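Long-range contact in transmembrane oligosaccharyl transferase (Archaeoglobus fulgidus, PDB 3WAJ), which belongs to the STT3/AglB family of membrane-embedded oligosaccharyl transferases, joining a multi-helix transmembrane region to a large soluble C-terminal region: residues A[661-669]-A[728-738]. Sequence-based numbering, arbitrary orientation.
Sequences NSIIIPLRI and AVMRARYGVSP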
ATOM      1  N   ASN A 661     -21.964  28.341 -18.744  1.00 52.16           N
ATOM      2  CA  ASN A 661     -21.345  28.160 -20.060  1.00 54.39           C
ATOM      3  C   ASN A 661     -19.901  28.669 -20.160  1.00 54.92           C
ATOM      4  O   ASN A 661     -19.404  28.954 -21.252  1.00 56.39           O
ATOM      5  CB  ASN A 661     -22.216  28.769 -21.167  1.00 60.89           C
ATOM      6  CG  ASN A 661     -23.622  28.218 -21.173  1.00 71.00           C
ATOM      7  OD1 ASN A 661     -23.833  27.023 -20.963  1.00 71.91           O
ATOM      8  ND2 ASN A 661     -24.600  29.096 -21.404  1.00 77.93           N
ATOM      9  N   SER A 662     -19.236  28.789 -19.017  1.00 44.60           N
ATOM     10  CA  SER A 662     -17.835  29.160 -19.002  1.00 39.19           C
ATOM     11  C   SER A 662     -17.004  27.927 -19.288  1.00 37.45           C
ATOM     12  O   SER A 662     -17.469  26.812 -19.126  1.00 38.29           O
ATOM     13  CB  SER A 662     -17.445  29.699 -17.627  1.00 38.53           C
ATOM     14  OG  SER A 662     -17.860  31.033 -17.471  1.00 39.71           O
ATOM     15  N   ILE A 663     -15.766  28.097 -19.707  1.00 41.46           N
ATOM     16  CA  ILE A 663     -14.884  26.951 -19.618  1.00 46.56           C
ATOM     17  C   ILE A 663     -14.015  27.097 -18.352  1.00 43.17           C
ATOM     18  O   ILE A 663     -13.328  28.097 -18.149  1.00 43.12           O
ATOM     19  CB  ILE A 663     -14.160  26.595 -20.976  1.00 50.23           C
ATOM     20  CG1 ILE A 663     -12.658  26.472 -20.808  1.00 47.51           C
ATOM     21  CG2 ILE A 663     -14.574  27.509 -22.121  1.00 50.01           C
ATOM     22  CD1 ILE A 663     -12.266  25.087 -20.403  1.00 49.01           C
ATOM     23  N   ILE A 664     -14.133  26.115 -17.464  1.00 41.62           N
ATOM     24  CA  ILE A 664     -13.500  26.160 -16.148  1.00 37.84           C
ATOM     25  C   ILE A 664     -12.331  25.184 -16.094  1.00 39.66           C
ATOM     26  O   ILE A 664     -12.485  24.003 -16.423  1.00 41.88           O
ATOM     27  CB  ILE A 664     -14.511  25.761 -15.036  1.00 38.94           C
ATOM     28  CG1 ILE A 664     -15.730  26.690 -15.044  1.00 39.46           C
ATOM     29  CG2 ILE A 664     -13.840  25.746 -13.660  1.00 30.82           C
ATOM     30  CD1 ILE A 664     -16.921  26.156 -14.259  1.00 37.40           C
ATOM     31  N   ILE A 665     -11.163  25.663 -15.677  1.00 36.67           N
ATOM     32  CA  ILE A 665     -10.038  24.758 -15.505  1.00 37.13           C
ATOM     33  C   ILE A 665     -10.296  23.929 -14.249  1.00 36.08           C
ATOM     34  O   ILE A 665     -10.275  24.458 -13.130  1.00 40.20           O
ATOM     35  CB  ILE A 665      -8.692  25.497 -15.418  1.00 36.07           C
ATOM     36  CG1 ILE A 665      -8.361  26.146 -16.761  1.00 38.67           C
ATOM     37  CG2 ILE A 665      -7.568  24.536 -14.994  1.00 29.08           C
ATOM     38  CD1 ILE A 665      -7.331  27.261 -16.667  1.00 43.59           C
ATOM     39  N   PRO A 666     -10.528  22.612 -14.431  1.00 38.93           N
ATOM     40  CA  PRO A 666     -10.929  21.711 -13.339  1.00 44.93           C
ATOM     41  C   PRO A 666      -9.733  21.406 -12.453  1.00 44.79           C
ATOM     42  O   PRO A 666      -9.267  20.261 -12.359  1.00 47.58           O
ATOM     43  CB  PRO A 666     -11.387  20.445 -14.079  1.00 38.02           C
ATOM     44  CG  PRO A 666     -10.491  20.417 -15.294  1.00 38.04           C
ATOM     45  CD  PRO A 666     -10.302  21.873 -15.691  1.00 39.10           C
ATOM     46  N   LEU A 667      -9.220  22.463 -11.838  1.00 41.81           N
ATOM     47  CA  LEU A 667      -8.154  22.372 -10.860  1.00 38.88           C
ATOM     48  C   LEU A 667      -8.503  23.374  -9.778  1.00 35.07           C
ATOM     49  O   LEU A 667      -8.524  24.575 -10.021  1.00 38.75           O
ATOM     50  CB  LEU A 667      -6.788  22.716 -11.476  1.00 36.39           C
ATOM     51  CG  LEU A 667      -5.655  22.794 -10.447  1.00 34.49           C
ATOM     52  CD1 LEU A 667      -5.335  21.386  -9.919  1.00 32.47           C
ATOM     53  CD2 LEU A 667      -4.403  23.481 -11.009  1.00 32.72           C
ATOM     54  N   ARG A 668      -8.795  22.880  -8.584  1.00 40.25           N
ATOM     55  CA  ARG A 668      -9.131  23.759  -7.478  1.00 42.42           C
ATOM     56  C   ARG A 668      -7.870  24.491  -7.002  1.00 41.04           C
ATOM     57  O   ARG A 668      -6.865  23.859  -6.679  1.00 39.08           O
ATOM     58  CB  ARG A 668      -9.752  22.945  -6.343  1.00 42.03           C
ATOM     59  CG  ARG A 668     -10.428  23.786  -5.288  1.00 49.65           C
ATOM     60  CD  ARG A 668     -11.847  23.336  -5.050  1.00 54.08           C
ATOM     61  NE  ARG A 668     -12.464  24.147  -4.011  1.00 56.57           N
ATOM     62  CZ  ARG A 668     -12.724  23.715  -2.786  1.00 63.20           C
ATOM     63  NH1 ARG A 668     -12.450  22.459  -2.455  1.00 68.59           N
ATOM     64  NH2 ARG A 668     -13.268  24.534  -1.898  1.00 62.76           N
ATOM     65  N   ILE A 669      -7.925  25.824  -6.987  1.00 41.68           N
ATOM     66  CA  ILE A 669      -6.790  26.657  -6.576  1.00 36.27           C
ATOM     67  C   ILE A 669      -6.665  26.697  -5.061  1.00 42.67           C
ATOM     68  O   ILE A 669      -7.672  26.865  -4.362  1.00 46.81           O
ATOM     69  CB  ILE A 669      -6.941  28.094  -7.104  1.00 33.89           C
ATOM     70  CG1 ILE A 669      -6.981  28.076  -8.625  1.00 32.74           C
ATOM     71  CG2 ILE A 669      -5.783  28.978  -6.637  1.00 30.75           C
ATOM     72  CD1 ILE A 669      -5.907  27.171  -9.252  1.00 30.72           C
ATOM     73  N   ALA A 728      -4.077  23.213 -19.790  1.00 29.44           N
ATOM     74  CA  ALA A 728      -5.181  23.117 -18.833  1.00 39.34           C
ATOM     75  C   ALA A 728      -6.529  23.199 -19.560  1.00 42.88           C
ATOM     76  O   ALA A 728      -7.402  22.351 -19.380  1.00 41.63           O
ATOM     77  CB  ALA A 728      -5.064  24.199 -17.760  1.00 35.65           C
ATOM     78  N   VAL A 729      -6.673  24.221 -20.398  1.00 42.57           N
ATOM     79  CA  VAL A 729      -7.914  24.454 -21.116  1.00 42.73           C
ATOM     80  C   VAL A 729      -8.173  23.298 -22.052  1.00 44.60           C
ATOM     81  O   VAL A 729      -9.292  22.794 -22.137  1.00 44.16           O
ATOM     82  CB  VAL A 729      -7.836  25.753 -21.916  1.00 47.01           C
ATOM     83  CG1 VAL A 729      -9.067  25.918 -22.788  1.00 43.36           C
ATOM     84  CG2 VAL A 729      -7.683  26.932 -20.962  1.00 50.78           C
ATOM     85  N   MET A 730      -7.124  22.881 -22.753  1.00 46.13           N
ATOM     86  CA  MET A 730      -7.212  21.726 -23.625  1.00 48.19           C
ATOM     87  C   MET A 730      -7.792  20.517 -22.888  1.00 48.31           C
ATOM     88  O   MET A 730      -8.744  19.917 -23.371  1.00 51.49           O
ATOM     89  CB  MET A 730      -5.846  21.373 -24.210  1.00 54.81           C
ATOM     90  CG  MET A 730      -5.857  20.081 -25.025  1.00 64.35           C
ATOM     91  SD  MET A 730      -4.490  18.959 -24.644  1.00103.85           S
ATOM     92  CE  MET A 730      -5.244  17.395 -25.074  1.00 60.88           C
ATOM     93  N   ARG A 731      -7.236  20.174 -21.722  1.00 44.66           N
ATOM     94  CA  ARG A 731      -7.694  18.999 -20.983  1.00 40.84           C
ATOM     95  C   ARG A 731      -9.059  19.229 -20.350  1.00 41.47           C
ATOM     96  O   ARG A 731      -9.825  18.297 -20.145  1.00 45.70           O
ATOM     97  CB  ARG A 731      -6.651  18.568 -19.930  1.00 41.11           C
ATOM     98  CG  ARG A 731      -5.369  17.987 -20.545  1.00 35.41           C
ATOM     99  CD  ARG A 731      -4.223  17.912 -19.564  1.00 40.85           C
ATOM    100  NE  ARG A 731      -4.257  16.675 -18.800  1.00 54.46           N
ATOM    101  CZ  ARG A 731      -3.455  15.637 -19.007  1.00 50.47           C
ATOM    102  NH1 ARG A 731      -2.520  15.695 -19.939  1.00 48.77           N
ATOM    103  NH2 ARG A 731      -3.578  14.552 -18.261  1.00 50.11           N
ATOM    104  N   ALA A 732      -9.366  20.488 -20.073  1.00 44.38           N
ATOM    105  CA  ALA A 732     -10.604  20.863 -19.389  1.00 51.00           C
ATOM    106  C   ALA A 732     -11.891  20.482 -20.117  1.00 60.75           C
ATOM    107  O   ALA A 732     -12.951  20.402 -19.500  1.00 68.00           O
ATOM    108  CB  ALA A 732     -10.605  22.344 -19.085  1.00 48.58           C
ATOM    109  N   ARG A 733     -11.814  20.268 -21.424  1.00 68.19           N
ATOM    110  CA  ARG A 733     -13.008  19.907 -22.187  1.00 69.82           C
ATOM    111  C   ARG A 733     -13.227  18.400 -22.264  1.00 72.13           C
ATOM    112  O   ARG A 733     -14.324  17.948 -22.577  1.00 74.97           O
ATOM    113  CB  ARG A 733     -12.950  20.514 -23.577  1.00 75.66           C
ATOM    114  CG  ARG A 733     -11.676  20.214 -24.335  1.00 83.77           C
ATOM    115  CD  ARG A 733     -11.669  21.028 -25.612  1.00 90.70           C
ATOM    116  NE  ARG A 733     -12.335  22.309 -25.384  1.00 94.56           N
ATOM    117  CZ  ARG A 733     -11.699  23.455 -25.187  1.00 96.87           C
ATOM    118  NH1 ARG A 733     -10.377  23.486 -25.223  1.00100.56           N
ATOM    119  NH2 ARG A 733     -12.386  24.569 -24.977  1.00 96.51           N
ATOM    120  N   TYR A 734     -12.175  17.633 -21.983  1.00 74.28           N
ATOM    121  CA  TYR A 734     -12.298  16.206 -21.718  1.00 66.71           C
ATOM    122  C   TYR A 734     -12.661  16.060 -20.252  1.00 60.85           C
ATOM    123  O   TYR A 734     -12.703  14.957 -19.715  1.00 65.74           O
ATOM    124  CB  TYR A 734     -10.969  15.496 -21.961  1.00 75.68           C
ATOM    125  CG  TYR A 734     -10.636  15.225 -23.409  1.00 88.36           C
ATOM    126  CD1 TYR A 734     -10.253  13.951 -23.823  1.00 94.67           C
ATOM    127  CD2 TYR A 734     -10.695  16.235 -24.364  1.00 91.45           C
ATOM    128  CE1 TYR A 734      -9.937  13.689 -25.153  1.00 96.89           C
ATOM    129  CE2 TYR A 734     -10.386  15.983 -25.694  1.00 96.26           C
ATOM    130  CZ  TYR A 734     -10.006  14.709 -26.083  1.00 98.20           C
ATOM    131  OH  TYR A 734      -9.699  14.458 -27.403  1.00100.59           O
ATOM    132  N   GLY A 735     -12.889  17.190 -19.596  1.00 56.53           N
ATOM    133  CA  GLY A 735     -13.169  17.205 -18.175  1.00 57.38           C
ATOM    134  C   GLY A 735     -12.037  16.716 -17.279  1.00 61.74           C
ATOM    135  O   GLY A 735     -12.265  16.521 -16.085  1.00 69.60           O
ATOM    136  N   VAL A 736     -10.832  16.520 -17.825  1.00 55.27           N
ATOM    137  CA  VAL A 736      -9.702  16.098 -16.997  1.00 52.89           C
ATOM    138  C   VAL A 736      -8.813  17.263 -16.567  1.00 48.62           C
ATOM    139  O   VAL A 736      -8.814  18.343 -17.173  1.00 48.45           O
ATOM    140  CB  VAL A 736      -8.855  14.947 -17.622  1.00 48.87           C
ATOM    141  CG1 VAL A 736      -9.698  14.116 -18.589  1.00 51.72           C
ATOM    142  CG2 VAL A 736      -7.633  15.490 -18.310  1.00 42.21           C
ATOM    143  N   SER A 737      -8.063  17.036 -15.499  1.00 40.89           N
ATOM    144  CA  SER A 737      -7.310  18.101 -14.869  1.00 45.18           C
ATOM    145  C   SER A 737      -5.887  18.118 -15.441  1.00 44.39           C
ATOM    146  O   SER A 737      -5.494  17.176 -16.147  1.00 46.74           O
ATOM    147  CB  SER A 737      -7.336  17.915 -13.351  1.00 44.72           C
ATOM    148  OG  SER A 737      -6.421  16.924 -12.956  1.00 57.93           O
ATOM    149  N   PRO A 738      -5.127  19.200 -15.188  1.00 38.16           N
ATOM    150  CA  PRO A 738      -3.794  19.262 -15.816  1.00 36.50           C
ATOM    151  C   PRO A 738      -2.813  18.269 -15.197  1.00 38.13           C
ATOM    152  O   PRO A 738      -3.053  17.805 -14.066  1.00 34.54           O
ATOM    153  CB  PRO A 738      -3.318  20.691 -15.503  1.00 32.09           C
ATOM    154  CG  PRO A 738      -4.588  21.464 -15.093  1.00 28.90           C
ATOM    155  CD  PRO A 738      -5.459  20.432 -14.439  1.00 31.45           C
TER
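Ala732 is the hub of an apolar contact between residues 661-669 and 728-738: its CB lies 3.4 Å from Pro666 CD and 3.5 Å from Ile663 CD1, so one methyl touches the proline ring and the tip of the isoleucine together. Val729, one turn before Ala732, meets the same isoleucine, Ile663 CD1 to Val729 CG1 at 4.1 Å, and the two side chains cross at about a right angle. Ile665 covers Ala728; its CG2, anti to the backbone N (chi1 of CG1 -67°), comes within 3.7 Å of Ala728 CB, and CG1 and CD1 also rest on that methyl. Further along the chain, Leu667 CB packs on the ring of Pro738, 4.0 Å from its CD.

No hydrogen bond spans the two segments; at two points a backbone carbonyl meets carbon instead. Pro666 CG reaches Val736 O at 3.3 Å, while Pro666 O faces Ser737 CB.

The backbone has a defined feature on each side of the contact: an inverse gamma turn and a helix-ending Schellman motif. Pro666 is the centre of the gamma turn, closed by Leu667 N to Ile665 O (2.6 Å). In the Schellman motif, Val736 N bonds to Arg731 O, Gly735 N bonds weakly to Ala732 O, and Gly735 has positive phi. Arg731 NE then bonds to Ser737 O (3.0 Å), tying the exit chain back to the last helical turn, although the donor is tilted 31° from the carbonyl plane.

Strand 663-664 is an outer strand of a three-stranded antiparallel sheet, next to strand 640-643, whose Tyr643 also touches Val729. The contact thus sets one face of this outer strand, and the chain that follows it, against the C-terminal end of helix 717-732, while Leu667 and Ser737 both reach Gln743 of helix 740-755.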